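PDB 2Q07: uncharacterized protein AF0587 from Archaeoglobus fulgidus DSM 4304, which is of unknown function but, as the C-terminal PUA-containing part of a probable archaeosine synthase, may bind RNA during tRNA modification. Local coordinates for residues A[32-37]-A[61-66]; A[40-45]-A[192-197]; A[68-73]-A[98-103]; A[210-215]-A[257-262]; A[275-280]-A[288-293]. All blocks are in the same frame, centred on the assembly; numbering follows the deposited sequence.

Contact 1. Residues A[32-37]-A[61-66]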
# COMPACT_ATOMS: atom_id res chain seq x y z
N VAL A 32 0.22 -17.49 -2.59
CA VAL A 32 -0.11 -16.19 -3.16
C VAL A 32 -0.86 -16.37 -4.47
O VAL A 32 -0.45 -17.14 -5.35
CB VAL A 32 1.15 -15.32 -3.42
CG1 VAL A 32 2.08 -16.01 -4.41
CG2 VAL A 32 0.72 -13.96 -3.95
N LEU A 33 -1.97 -15.65 -4.60
CA LEU A 33 -2.81 -15.69 -5.79
C LEU A 33 -2.46 -14.53 -6.74
O LEU A 33 -2.47 -13.36 -6.33
CB LEU A 33 -4.28 -15.59 -5.37
CG LEU A 33 -5.32 -15.53 -6.48
CD1 LEU A 33 -5.25 -16.80 -7.30
CD2 LEU A 33 -6.70 -15.34 -5.85
N LEU A 34 -2.14 -14.85 -7.99
CA LEU A 34 -1.82 -13.82 -8.97
C LEU A 34 -3.07 -13.54 -9.80
O LEU A 34 -3.74 -14.47 -10.28
CB LEU A 34 -0.65 -14.26 -9.87
CG LEU A 34 0.61 -14.76 -9.15
CD1 LEU A 34 1.70 -15.05 -10.18
CD2 LEU A 34 1.09 -13.71 -8.15
N LEU A 35 -3.37 -12.25 -9.98
CA LEU A 35 -4.55 -11.82 -10.71
C LEU A 35 -4.27 -10.75 -11.76
O LEU A 35 -3.28 -10.03 -11.69
CB LEU A 35 -5.58 -11.29 -9.71
CG LEU A 35 -6.05 -12.28 -8.65
CD1 LEU A 35 -6.78 -11.55 -7.54
CD2 LEU A 35 -6.92 -13.33 -9.31
N PRO A 36 -5.15 -10.63 -12.75
CA PRO A 36 -4.93 -9.62 -13.79
C PRO A 36 -5.38 -8.24 -13.32
O PRO A 36 -6.30 -8.12 -12.50
CB PRO A 36 -5.77 -10.14 -14.94
CG PRO A 36 -6.98 -10.65 -14.22
CD PRO A 36 -6.40 -11.38 -13.01
N CYS A 37 -4.72 -7.19 -13.81
CA CYS A 37 -5.13 -5.85 -13.43
C CYS A 37 -6.45 -5.60 -14.15
O CYS A 37 -6.83 -6.35 -15.05
CB CYS A 37 -4.08 -4.82 -13.84
SG CYS A 37 -3.68 -4.84 -15.60
N ASN A 61 -2.72 -14.55 0.11
CA ASN A 61 -2.25 -13.25 -0.35
C ASN A 61 -2.51 -13.08 -1.84
O ASN A 61 -2.57 -14.06 -2.58
CB ASN A 61 -0.76 -13.11 -0.05
CG ASN A 61 -0.49 -12.64 1.36
OD1 ASN A 61 -0.56 -11.44 1.65
ND2 ASN A 61 -0.20 -13.58 2.26
N GLU A 62 -2.64 -11.83 -2.27
CA GLU A 62 -2.92 -11.53 -3.67
C GLU A 62 -1.96 -10.51 -4.25
O GLU A 62 -1.57 -9.55 -3.59
CB GLU A 62 -4.35 -10.98 -3.81
CG GLU A 62 -5.46 -11.95 -3.47
CD GLU A 62 -6.76 -11.23 -3.12
OE1 GLU A 62 -6.76 -10.44 -2.16
OE2 GLU A 62 -7.78 -11.45 -3.82
N ILE A 63 -1.58 -10.73 -5.50
CA ILE A 63 -0.72 -9.79 -6.18
C ILE A 63 -1.38 -9.57 -7.53
O ILE A 63 -1.69 -10.52 -8.24
CB ILE A 63 0.70 -10.35 -6.36
CG1 ILE A 63 1.39 -10.45 -5.00
CG2 ILE A 63 1.49 -9.45 -7.31
CD1 ILE A 63 2.77 -11.04 -5.05
N ILE A 64 -1.62 -8.31 -7.87
CA ILE A 64 -2.22 -7.97 -9.14
C ILE A 64 -1.12 -7.65 -10.15
O ILE A 64 -0.30 -6.76 -9.92
CB ILE A 64 -3.16 -6.73 -9.01
CG1 ILE A 64 -4.37 -7.07 -8.14
CG2 ILE A 64 -3.60 -6.25 -10.40
CD1 ILE A 64 -4.09 -7.00 -6.65
N ILE A 65 -1.09 -8.38 -11.26
CA ILE A 65 -0.07 -8.13 -12.28
C ILE A 65 -0.56 -7.04 -13.24
O ILE A 65 -1.67 -7.12 -13.77
CB ILE A 65 0.24 -9.40 -13.12
CG1 ILE A 65 0.80 -10.50 -12.21
CG2 ILE A 65 1.24 -9.06 -14.22
CD1 ILE A 65 0.96 -11.83 -12.91
N SER A 66 0.27 -6.02 -13.43
CA SER A 66 -0.05 -4.92 -14.32
C SER A 66 1.23 -4.48 -15.03
O SER A 66 2.23 -5.20 -15.03
CB SER A 66 -0.64 -3.75 -13.53
OG SER A 66 -1.16 -2.76 -14.39
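The flat carboxylate of Glu62 meets Leu35 from one side: Leu35 CD1 lies 3.9 Å from Glu62 OE2, off to one side of the carboxylate plane. Both oxygens have salt-bridge partners outside the two segments: OE1 with Arg53, OE2 with Arg73. A buried acid is thus matched by two arginines. The remaining flat groups are the peptides, paired in parallel register from Val32-Asn61 to Pro36-Ile65. Leu33 and Leu35 each donate and accept. Leu33 N reaches Asn61 O at 2.6 Å with an N-H...O angle of 175°. Ile65 N donates to Leu35 O at 2.8 Å. The ladder frays at its end, where Cys37 N to Ile65 O is weak at 3.1 Å. Val32, Leu34, Ile63 and Ile65 share one face. There Leu34 CD2 lies 3.8 Å from Ile63 CB, and the two side chains run side by side in the same direction. Val32 CG2, anti to the backbone N, comes 3.7 Å from Ile63 CG1. On the other face Ile64 CG2 touches Cys37 CA at 3.4 Å. Helix 47-55 connects strand 31-36 to strand 61-65, a beta-alpha-beta unit. Strand 115-118 continues the sheet beyond 31-36, and helices 94-111 and 123-132 cover the face bearing Leu34 and Ile65.

Contact 2. Residues A[40-45]-A[192-197]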
# COMPACT_ATOMS: atom_id res chain seq x y z
N ARG A 40 -10.98 -0.67 -13.97
CA ARG A 40 -11.41 0.05 -12.79
C ARG A 40 -10.47 -0.18 -11.61
O ARG A 40 -10.07 -1.31 -11.34
CB ARG A 40 -12.83 -0.35 -12.39
CG ARG A 40 -13.30 0.30 -11.08
CD ARG A 40 -14.78 0.06 -10.85
NE ARG A 40 -15.22 0.53 -9.54
CZ ARG A 40 -16.46 0.42 -9.09
NH1 ARG A 40 -17.40 -0.13 -9.85
NH2 ARG A 40 -16.78 0.85 -7.87
N LYS A 41 -10.13 0.90 -10.92
CA LYS A 41 -9.26 0.84 -9.75
C LYS A 41 -9.93 1.62 -8.61
O LYS A 41 -10.81 2.45 -8.87
CB LYS A 41 -7.90 1.47 -10.06
CG LYS A 41 -7.15 0.82 -11.22
CD LYS A 41 -5.82 1.52 -11.43
CE LYS A 41 -5.15 1.09 -12.73
NZ LYS A 41 -3.92 1.90 -13.00
N PRO A 42 -9.57 1.34 -7.35
CA PRO A 42 -8.58 0.33 -6.96
C PRO A 42 -9.11 -1.05 -7.35
O PRO A 42 -10.31 -1.30 -7.26
CB PRO A 42 -8.46 0.52 -5.45
CG PRO A 42 -9.82 0.98 -5.06
CD PRO A 42 -10.16 1.98 -6.16
N TYR A 43 -8.22 -1.94 -7.78
CA TYR A 43 -8.59 -3.27 -8.25
C TYR A 43 -9.66 -4.06 -7.50
O TYR A 43 -10.47 -4.76 -8.12
CB TYR A 43 -7.35 -4.14 -8.36
CG TYR A 43 -6.22 -3.50 -9.14
CD1 TYR A 43 -4.95 -3.39 -8.58
CD2 TYR A 43 -6.42 -3.02 -10.44
CE1 TYR A 43 -3.89 -2.83 -9.30
CE2 TYR A 43 -5.36 -2.46 -11.17
CZ TYR A 43 -4.10 -2.37 -10.59
OH TYR A 43 -3.04 -1.82 -11.28
N LEU A 44 -9.68 -3.95 -6.17
CA LEU A 44 -10.66 -4.71 -5.39
C LEU A 44 -12.13 -4.35 -5.68
O LEU A 44 -13.03 -5.14 -5.41
CB LEU A 44 -10.37 -4.55 -3.90
CG LEU A 44 -11.10 -5.49 -2.95
CD1 LEU A 44 -10.77 -6.94 -3.30
CD2 LEU A 44 -10.66 -5.17 -1.51
N THR A 45 -12.36 -3.15 -6.21
CA THR A 45 -13.73 -2.72 -6.52
C THR A 45 -14.13 -3.05 -7.96
O THR A 45 -15.25 -2.75 -8.37
CB THR A 45 -13.90 -1.20 -6.34
OG1 THR A 45 -13.23 -0.53 -7.41
CG2 THR A 45 -13.31 -0.74 -5.00
N ARG A 192 -16.70 2.17 4.13
CA ARG A 192 -16.95 1.34 2.97
C ARG A 192 -15.77 1.45 2.00
O ARG A 192 -15.40 2.54 1.58
CB ARG A 192 -18.25 1.75 2.27
CG ARG A 192 -18.33 3.23 1.90
CD ARG A 192 -19.78 3.67 1.62
NE ARG A 192 -20.66 3.46 2.77
CZ ARG A 192 -21.88 3.98 2.89
NH1 ARG A 192 -22.38 4.76 1.93
NH2 ARG A 192 -22.61 3.73 3.97
N TYR A 193 -15.17 0.30 1.68
CA TYR A 193 -14.02 0.25 0.77
C TYR A 193 -14.30 1.08 -0.49
O TYR A 193 -15.41 1.03 -1.03
CB TYR A 193 -13.73 -1.20 0.38
CG TYR A 193 -12.36 -1.39 -0.23
CD1 TYR A 193 -11.24 -1.57 0.58
CD2 TYR A 193 -12.18 -1.38 -1.62
CE1 TYR A 193 -9.97 -1.73 0.03
CE2 TYR A 193 -10.91 -1.54 -2.18
CZ TYR A 193 -9.81 -1.72 -1.35
OH TYR A 193 -8.56 -1.93 -1.89
N PRO A 194 -13.31 1.83 -0.99
CA PRO A 194 -11.93 2.01 -0.51
C PRO A 194 -11.73 3.09 0.56
O PRO A 194 -10.60 3.40 0.93
CB PRO A 194 -11.17 2.34 -1.79
CG PRO A 194 -12.15 3.22 -2.50
CD PRO A 194 -13.49 2.48 -2.30
N GLU A 195 -12.83 3.65 1.06
CA GLU A 195 -12.75 4.70 2.07
C GLU A 195 -12.71 4.11 3.47
O GLU A 195 -13.62 4.33 4.27
CB GLU A 195 -13.95 5.65 1.94
CG GLU A 195 -14.14 6.20 0.54
CD GLU A 195 -15.27 7.21 0.47
OE1 GLU A 195 -16.38 6.91 0.97
OE2 GLU A 195 -15.06 8.31 -0.09
N LEU A 196 -11.64 3.38 3.76
CA LEU A 196 -11.47 2.74 5.06
C LEU A 196 -10.95 3.70 6.12
O LEU A 196 -10.33 4.71 5.79
CB LEU A 196 -10.49 1.57 4.93
CG LEU A 196 -10.81 0.44 3.95
CD1 LEU A 196 -9.64 -0.54 3.90
CD2 LEU A 196 -12.08 -0.25 4.37
N GLU A 197 -11.21 3.37 7.38
CA GLU A 197 -10.74 4.16 8.51
C GLU A 197 -10.30 3.22 9.62
O GLU A 197 -10.67 2.05 9.64
CB GLU A 197 -11.85 5.06 9.06
CG GLU A 197 -12.53 5.95 8.05
CD GLU A 197 -13.45 6.95 8.72
OE1 GLU A 197 -14.22 6.55 9.61
OE2 GLU A 197 -13.40 8.14 8.35
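Pro42 and Pro194 each follow a cis peptide bond, and their CA atoms lie 7.5 Å apart where two loops bring their proline rings and the ring of Tyr193 together. Pro42 CG touches Pro194 CB at 3.8 Å, the two side chains crossing at about a right angle. The Tyr193 ring is held on both faces. Pro194 CB lies over one face, toward its rim, and Leu44 CD2 over the opposite one, 3.7 Å from the ring centroid in a CH-pi contact 17° off the normal. At the ring edge, Thr45 CG2 lies in plane, 3.6 Å from Tyr193 CD2. Leu44 CB also comes to 3.5 Å from Tyr193 CE2. The contact joins the DUF5591 part of the chain, a UDG-like family, to the pre-PUA part. The loop after strand 31-36 supplies one side, and the turn before strand 197-200 the other. Tyr193 OH hydrogen-bonds Glu76 OE1, an oxygen that also takes the N-H of Leu44, so one carboxylate ties both segments. An alanine in place of Tyr193 would probably open a gap beside Leu44 and leave Glu76 without its hydroxyl partner. Thr45 is fixed by its own loop: with OG1 between the backbone N and the carbonyl carbon (chi1 73°), the hydroxyl donates to Pro42 O at 3.0 Å. Thr45 N donates to that same oxygen.

Contact 3. Residues A[68-73]-A[98-103]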
# COMPACT_ATOMS: atom_id res chain seq x y z
N PRO A 68 3.50 -0.68 -15.77
CA PRO A 68 4.71 -1.36 -15.30
C PRO A 68 4.61 -1.88 -13.87
O PRO A 68 5.51 -2.57 -13.39
CB PRO A 68 5.80 -0.29 -15.41
CG PRO A 68 5.09 0.95 -15.98
CD PRO A 68 3.66 0.78 -15.62
N LEU A 69 3.51 -1.56 -13.20
CA LEU A 69 3.36 -1.95 -11.81
C LEU A 69 2.87 -3.34 -11.45
O LEU A 69 1.93 -3.88 -12.03
CB LEU A 69 2.47 -0.93 -11.08
CG LEU A 69 3.05 0.48 -10.87
CD1 LEU A 69 2.01 1.34 -10.17
CD2 LEU A 69 4.33 0.41 -10.03
N VAL A 70 3.56 -3.92 -10.48
CA VAL A 70 3.24 -5.21 -9.90
C VAL A 70 2.74 -4.73 -8.54
O VAL A 70 3.46 -4.02 -7.84
CB VAL A 70 4.49 -6.06 -9.69
CG1 VAL A 70 4.12 -7.30 -8.90
CG2 VAL A 70 5.11 -6.41 -11.04
N VAL A 71 1.52 -5.11 -8.16
CA VAL A 71 0.94 -4.62 -6.92
C VAL A 71 0.36 -5.59 -5.90
O VAL A 71 -0.66 -6.22 -6.16
CB VAL A 71 -0.18 -3.60 -7.23
CG1 VAL A 71 -0.70 -2.97 -5.95
CG2 VAL A 71 0.34 -2.53 -8.19
N PRO A 72 1.00 -5.73 -4.74
CA PRO A 72 0.44 -6.63 -3.74
C PRO A 72 -0.89 -5.97 -3.35
O PRO A 72 -0.97 -4.74 -3.25
CB PRO A 72 1.46 -6.58 -2.61
CG PRO A 72 2.76 -6.40 -3.36
CD PRO A 72 2.39 -5.37 -4.39
N ARG A 73 -1.92 -6.77 -3.16
CA ARG A 73 -3.23 -6.23 -2.80
C ARG A 73 -3.19 -5.21 -1.66
O ARG A 73 -3.98 -4.27 -1.62
CB ARG A 73 -4.17 -7.38 -2.43
CG ARG A 73 -5.51 -6.93 -1.85
CD ARG A 73 -6.65 -7.52 -2.64
NE ARG A 73 -6.89 -6.78 -3.87
CZ ARG A 73 -7.42 -7.29 -4.98
NH1 ARG A 73 -7.78 -8.57 -5.04
NH2 ARG A 73 -7.60 -6.50 -6.03
N SER A 98 9.93 -8.74 -19.32
CA SER A 98 11.17 -8.84 -18.56
C SER A 98 11.14 -7.95 -17.32
O SER A 98 11.47 -8.39 -16.22
CB SER A 98 12.35 -8.47 -19.46
OG SER A 98 13.56 -8.51 -18.74
N PHE A 99 10.73 -6.70 -17.50
CA PHE A 99 10.66 -5.75 -16.40
C PHE A 99 9.62 -6.15 -15.35
O PHE A 99 9.90 -6.10 -14.16
CB PHE A 99 10.32 -4.34 -16.92
CG PHE A 99 10.30 -3.29 -15.84
CD1 PHE A 99 11.50 -2.74 -15.37
CD2 PHE A 99 9.10 -2.84 -15.30
CE1 PHE A 99 11.49 -1.76 -14.37
CE2 PHE A 99 9.09 -1.87 -14.30
CZ PHE A 99 10.28 -1.33 -13.83
N VAL A 100 8.42 -6.52 -15.79
CA VAL A 100 7.39 -6.91 -14.83
C VAL A 100 7.75 -8.20 -14.09
O VAL A 100 7.50 -8.34 -12.90
CB VAL A 100 6.01 -7.08 -15.51
CG1 VAL A 100 4.98 -7.46 -14.47
CG2 VAL A 100 5.58 -5.79 -16.18
N ALA A 101 8.36 -9.15 -14.80
CA ALA A 101 8.77 -10.41 -14.19
C ALA A 101 9.80 -10.15 -13.08
O ALA A 101 9.75 -10.75 -12.02
CB ALA A 101 9.38 -11.33 -15.25
N GLY A 102 10.74 -9.24 -13.36
CA GLY A 102 11.77 -8.91 -12.39
C GLY A 102 11.19 -8.48 -11.06
O GLY A 102 11.60 -9.00 -10.01
N TRP A 103 10.24 -7.55 -11.09
CA TRP A 103 9.61 -7.08 -9.86
C TRP A 103 8.68 -8.10 -9.22
O TRP A 103 8.69 -8.27 -7.99
CB TRP A 103 8.87 -5.76 -10.10
CG TRP A 103 9.84 -4.61 -10.15
CD1 TRP A 103 10.19 -3.87 -11.25
CD2 TRP A 103 10.66 -4.15 -9.07
NE1 TRP A 103 11.19 -2.98 -10.91
CE2 TRP A 103 11.49 -3.13 -9.59
CE3 TRP A 103 10.78 -4.50 -7.72
CZ2 TRP A 103 12.44 -2.45 -8.79
CZ3 TRP A 103 11.72 -3.83 -6.93
CH2 TRP A 103 12.53 -2.81 -7.48
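Val70 has CG1 anti to the backbone N (chi1 172°), which leaves CG2 anti to the carbonyl carbon and facing the helix, and Val100 holds CG1 anti to its amide nitrogen (chi1 -179°). These rotations bring two methyls together, Val70 CG2 lying 3.6 Å from Val100 CG1. The same Val70 methyl also touches Val100 O and sits 3.9 Å from Trp103 CB, so one branch packs across a single helical turn. Phe99 meets the Pro68 carbonyl at its ring edge. Pro68 O lies close to the ring plane, 3.8 Å from Phe99 CE2, and Pro68 CB is equally near to CE2. Trp103 closes in on the Phe99 ring from one face, its CD1 3.6 Å above the plane. Phe99 CE1 in turn lies in the plane of the Trp103 ring, at its edge. Contacts across the pair are apolar, apart from the backbone oxygens of Pro68 and Val100. Pro68 follows a cis peptide bond. This packs strand 70-72 and the loop leading into it against a helix within the DUF5591 part. Strand 70-72 is an edge strand of the five-stranded mixed sheet, antiparallel to 61-65. Helix 94-111 packs against it, and Phe18 of helix 16-24 touches Val70 and Phe99 and stacks on Trp103.

Contact 4. Residues A[210-215]-A[257-262]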
# COMPACT_ATOMS: atom_id res chain seq x y z
N ARG A 210 -8.81 9.25 -0.66
CA ARG A 210 -8.89 8.84 -2.06
C ARG A 210 -8.35 9.87 -3.03
O ARG A 210 -8.07 9.55 -4.18
CB ARG A 210 -10.34 8.49 -2.44
CG ARG A 210 -11.37 9.55 -2.09
CD ARG A 210 -12.74 9.23 -2.71
NE ARG A 210 -13.80 10.07 -2.17
CZ ARG A 210 -15.02 10.17 -2.70
NH1 ARG A 210 -15.34 9.49 -3.80
NH2 ARG A 210 -15.93 10.96 -2.13
N ILE A 211 -8.18 11.11 -2.58
CA ILE A 211 -7.66 12.16 -3.44
C ILE A 211 -6.15 12.03 -3.62
O ILE A 211 -5.65 11.98 -4.74
CB ILE A 211 -7.96 13.57 -2.88
CG1 ILE A 211 -9.47 13.79 -2.76
CG2 ILE A 211 -7.37 14.64 -3.80
CD1 ILE A 211 -9.84 15.15 -2.21
N TYR A 212 -5.43 11.97 -2.50
CA TYR A 212 -3.98 11.85 -2.54
C TYR A 212 -3.45 10.42 -2.54
O TYR A 212 -2.25 10.20 -2.61
CB TYR A 212 -3.36 12.62 -1.36
CG TYR A 212 -3.56 14.11 -1.46
CD1 TYR A 212 -4.79 14.70 -1.15
CD2 TYR A 212 -2.53 14.94 -1.90
CE1 TYR A 212 -5.00 16.07 -1.29
CE2 TYR A 212 -2.72 16.31 -2.05
CZ TYR A 212 -3.95 16.87 -1.75
OH TYR A 212 -4.16 18.22 -1.91
N GLY A 213 -4.36 9.45 -2.48
CA GLY A 213 -3.95 8.05 -2.48
C GLY A 213 -2.95 7.72 -1.38
O GLY A 213 -1.86 7.20 -1.65
N MSE A 214 -3.31 8.04 -0.15
CA MSE A 214 -2.46 7.77 1.01
C MSE A 214 -3.29 7.91 2.27
O MSE A 214 -4.43 8.34 2.22
CB MSE A 214 -1.28 8.75 1.05
CG MSE A 214 -1.66 10.16 1.48
SE MSE A 214 -0.25 11.46 1.13
CE MSE A 214 1.15 10.68 2.20
N LEU A 215 -2.70 7.54 3.40
CA LEU A 215 -3.38 7.63 4.69
C LEU A 215 -3.26 9.01 5.30
O LEU A 215 -2.18 9.61 5.27
CB LEU A 215 -2.80 6.64 5.69
CG LEU A 215 -3.22 5.18 5.70
CD1 LEU A 215 -2.50 4.47 6.84
CD2 LEU A 215 -4.72 5.07 5.88
N ARG A 257 10.47 13.56 2.44
CA ARG A 257 10.41 13.80 1.00
C ARG A 257 9.14 14.58 0.70
O ARG A 257 8.17 14.50 1.45
CB ARG A 257 10.41 12.48 0.23
CG ARG A 257 11.70 11.70 0.39
CD ARG A 257 11.85 10.69 -0.73
NE ARG A 257 13.18 10.08 -0.72
CZ ARG A 257 13.78 9.60 -1.80
NH1 ARG A 257 13.17 9.66 -2.98
NH2 ARG A 257 14.99 9.07 -1.71
N PRO A 258 9.12 15.33 -0.41
CA PRO A 258 7.97 16.13 -0.82
C PRO A 258 6.59 15.70 -0.32
O PRO A 258 6.22 16.00 0.81
CB PRO A 258 8.10 16.15 -2.33
CG PRO A 258 9.57 16.31 -2.50
CD PRO A 258 10.15 15.34 -1.47
N ASN A 259 5.83 14.98 -1.15
CA ASN A 259 4.47 14.58 -0.78
C ASN A 259 4.30 13.73 0.49
O ASN A 259 3.29 13.04 0.64
CB ASN A 259 3.79 13.86 -1.95
CG ASN A 259 2.30 14.15 -2.04
OD1 ASN A 259 1.58 13.55 -2.85
ND2 ASN A 259 1.82 15.08 -1.22
N ASP A 260 5.26 13.78 1.41
CA ASP A 260 5.15 13.00 2.64
C ASP A 260 4.29 13.69 3.69
O ASP A 260 4.22 14.92 3.75
CB ASP A 260 6.53 12.74 3.26
CG ASP A 260 7.23 11.55 2.64
OD1 ASP A 260 6.56 10.79 1.91
OD2 ASP A 260 8.44 11.37 2.89
N VAL A 261 3.61 12.89 4.51
CA VAL A 261 2.80 13.43 5.59
C VAL A 261 3.82 13.64 6.71
O VAL A 261 4.57 12.72 7.06
CB VAL A 261 1.71 12.43 6.07
CG1 VAL A 261 1.05 12.95 7.34
CG2 VAL A 261 0.66 12.26 5.00
N VAL A 262 3.86 14.85 7.24
CA VAL A 262 4.79 15.17 8.30
C VAL A 262 4.06 15.73 9.51
O VAL A 262 2.92 16.16 9.42
CB VAL A 262 5.85 16.21 7.83
CG1 VAL A 262 6.60 15.67 6.62
CG2 VAL A 262 5.18 17.54 7.51
O HOH W 1 -0.47 11.79 -3.46
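The selenomethionine Met214 meets Val261 where the pre-PUA part of the chain touches the PUA domain. Gly213 and Met214 form a G1 beta bulge, both facing Asp209. Gly213 has a positive phi of 55°, which suits glycine, and the bulge opens strand 214-217. Met214 makes the main side-chain contact. Its chain bends at chi3 (-60°), which turns the terminal CE onto the PUA segment. CE lies 3.3 Å from Val261 CG2, closer than usual for two carbons, so the packing is tight here. CE also comes to 3.5 Å from Asn259 O, and SE to 3.9 Å from that oxygen. Val261 CG2 is turned anti to the carbonyl carbon and also nears Leu215 O at 3.9 Å. The polar link is a water. It donates to Asn259 OD1 at 2.8 Å and to Tyr212 O at 2.5 Å, the latter short enough that its length is doubtful. Asn259 ND2 lies oblique to the Tyr212 ring, 4.4 Å from Tyr212 CD2, a loose contact. Within the PUA segment, Arg257 N donates to Asp260 OD2 at 3.0 Å, meeting that oxygen from above the carboxylate plane; this bond spans the turn ahead of strand 261-265. Around the contact, Leu274 of strand 270-275 lies against Tyr212, Met214 and Asn259. Gln180 of helix 168-181 packs on Met214, and Val272 of strand 270-275 packs on Val261.

Contact 5. Residues A[275-280]-A[288-293]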
# COMPACT_ATOMS: atom_id res chain seq x y z
N ALA A 275 4.21 17.68 3.29
CA ALA A 275 5.46 18.33 2.95
C ALA A 275 5.46 18.74 1.48
O ALA A 275 4.95 18.01 0.63
CB ALA A 275 6.63 17.39 3.24
N ALA A 276 6.01 19.91 1.18
CA ALA A 276 6.06 20.38 -0.20
C ALA A 276 7.48 20.23 -0.73
O ALA A 276 7.70 20.16 -1.93
CB ALA A 276 5.62 21.85 -0.28
N MSE A 277 8.44 20.17 0.19
CA MSE A 277 9.85 20.01 -0.17
C MSE A 277 10.52 18.98 0.73
O MSE A 277 9.97 18.57 1.75
CB MSE A 277 10.58 21.36 -0.10
CG MSE A 277 10.36 22.14 1.18
SE MSE A 277 11.32 23.84 1.21
CE MSE A 277 10.15 24.88 0.09
N SER A 278 11.72 18.55 0.33
CA SER A 278 12.46 17.56 1.10
C SER A 278 12.81 18.09 2.48
O SER A 278 12.78 19.30 2.72
CB SER A 278 13.76 17.18 0.38
OG SER A 278 14.67 18.27 0.40
N GLY A 279 13.15 17.18 3.39
CA GLY A 279 13.52 17.60 4.73
C GLY A 279 14.79 18.41 4.70
O GLY A 279 15.11 19.12 5.65
N LYS A 280 15.52 18.32 3.59
CA LYS A 280 16.78 19.04 3.40
C LYS A 280 16.51 20.48 2.98
O LYS A 280 17.14 21.41 3.47
CB LYS A 280 17.61 18.35 2.31
CG LYS A 280 17.50 16.83 2.28
CD LYS A 280 18.11 16.26 1.01
CE LYS A 280 17.82 14.77 0.85
NZ LYS A 280 16.36 14.50 0.77
N GLY A 288 10.25 29.04 -0.49
CA GLY A 288 8.98 28.54 -0.97
C GLY A 288 8.14 27.90 0.12
O GLY A 288 8.53 27.91 1.30
N ILE A 289 6.99 27.36 -0.26
CA ILE A 289 6.09 26.71 0.68
C ILE A 289 6.67 25.38 1.16
O ILE A 289 6.96 24.49 0.36
CB ILE A 289 4.71 26.43 0.04
CG1 ILE A 289 4.02 27.75 -0.32
CG2 ILE A 289 3.84 25.62 0.99
CD1 ILE A 289 2.68 27.59 -1.04
N ALA A 290 6.84 25.26 2.47
CA ALA A 290 7.40 24.05 3.06
C ALA A 290 6.37 22.98 3.36
O ALA A 290 6.58 21.80 3.06
CB ALA A 290 8.16 24.41 4.33
N ILE A 291 5.24 23.38 3.95
CA ILE A 291 4.20 22.43 4.31
C ILE A 291 2.77 22.96 4.14
O ILE A 291 2.47 24.09 4.50
CB ILE A 291 4.31 22.02 5.79
CG1 ILE A 291 5.72 21.51 6.10
CG2 ILE A 291 3.26 20.97 6.12
CD1 ILE A 291 5.93 21.17 7.57
N ASN A 292 1.90 22.12 3.59
CA ASN A 292 0.50 22.48 3.44
C ASN A 292 -0.15 21.86 4.69
O ASN A 292 -0.22 20.64 4.83
CB ASN A 292 -0.07 21.87 2.16
CG ASN A 292 0.54 22.49 0.90
OD1 ASN A 292 0.29 23.66 0.59
ND2 ASN A 292 1.35 21.72 0.18
N VAL A 293 -0.60 22.72 5.60
CA VAL A 293 -1.20 22.28 6.85
C VAL A 293 -2.59 21.66 6.72
O VAL A 293 -3.48 22.23 6.09
CB VAL A 293 -1.29 23.46 7.86
CG1 VAL A 293 -1.87 23.00 9.18
CG2 VAL A 293 0.08 24.06 8.05
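Ala275 and Ile291 pair as an antiparallel non-hydrogen-bonded couple in the mixed sheet of the PUA domain. Strand 289-297 carries a classic beta bulge there: Ala290 and Ile291 both face Ile244. One hydrogen bond joins the segments: Ala276 N donates to Ala290 O at 2.7 Å, with the donor 37° out of the carbonyl plane. Ala276 CB comes close to Ile289 O, at 3.0 Å, and lies farther, at 4.4 Å, from Ile289 CG2. Met277, built as selenomethionine, does most of the side-chain work. Its CG stands between the backbone N and the carbonyl carbon (chi1 49°), a crowded position from which the chain passes beside Ala290. From there chi2 is fully extended and chi3 (78°) bends the end back. CG thus passes Ala290 CA at 4.0 Å, and CE reaches the start of the other segment. Ala275, Met277, Ala290 and Ile291 all touch Met282 of helix 279-282, so Met282 packs against both segments. Past the pairing, Ser278 is the N-cap of that helix. Its OG takes a weak bond from Lys280 N, and also accepts a hydrogen bond from Glu281 N. Ile289 packs on Thr243 and Phe245 of edge strand 243-245. The bent tip of Met277 finishes with CE 3.6 Å from Gly288 C and only 3.2 Å from Ile289 O.

How the contacts relate
The contacts follow the chain through its three parts. Contacts 1 and 3 lie in the DUF5591 part, their centres about 10 Å apart, and share a sheet: Ile64 N lies 2.9 Å from Val71 O, a probable hydrogen bond. Contact 2 joins this part to the pre-PUA part, and Tyr43 of its loop packs on Ile64 of contact 1. Glu195 OE2 and Arg210 NE, 3.0 Å apart, form a salt bridge between contacts 2 and 4. Contact 4 passes on to the PUA domain and meets contact 5, where Asp260 O and Ala275 N are 2.8 Å apart, a probable hydrogen bond. Contacts 1 and 5 have centres about 36 Å apart.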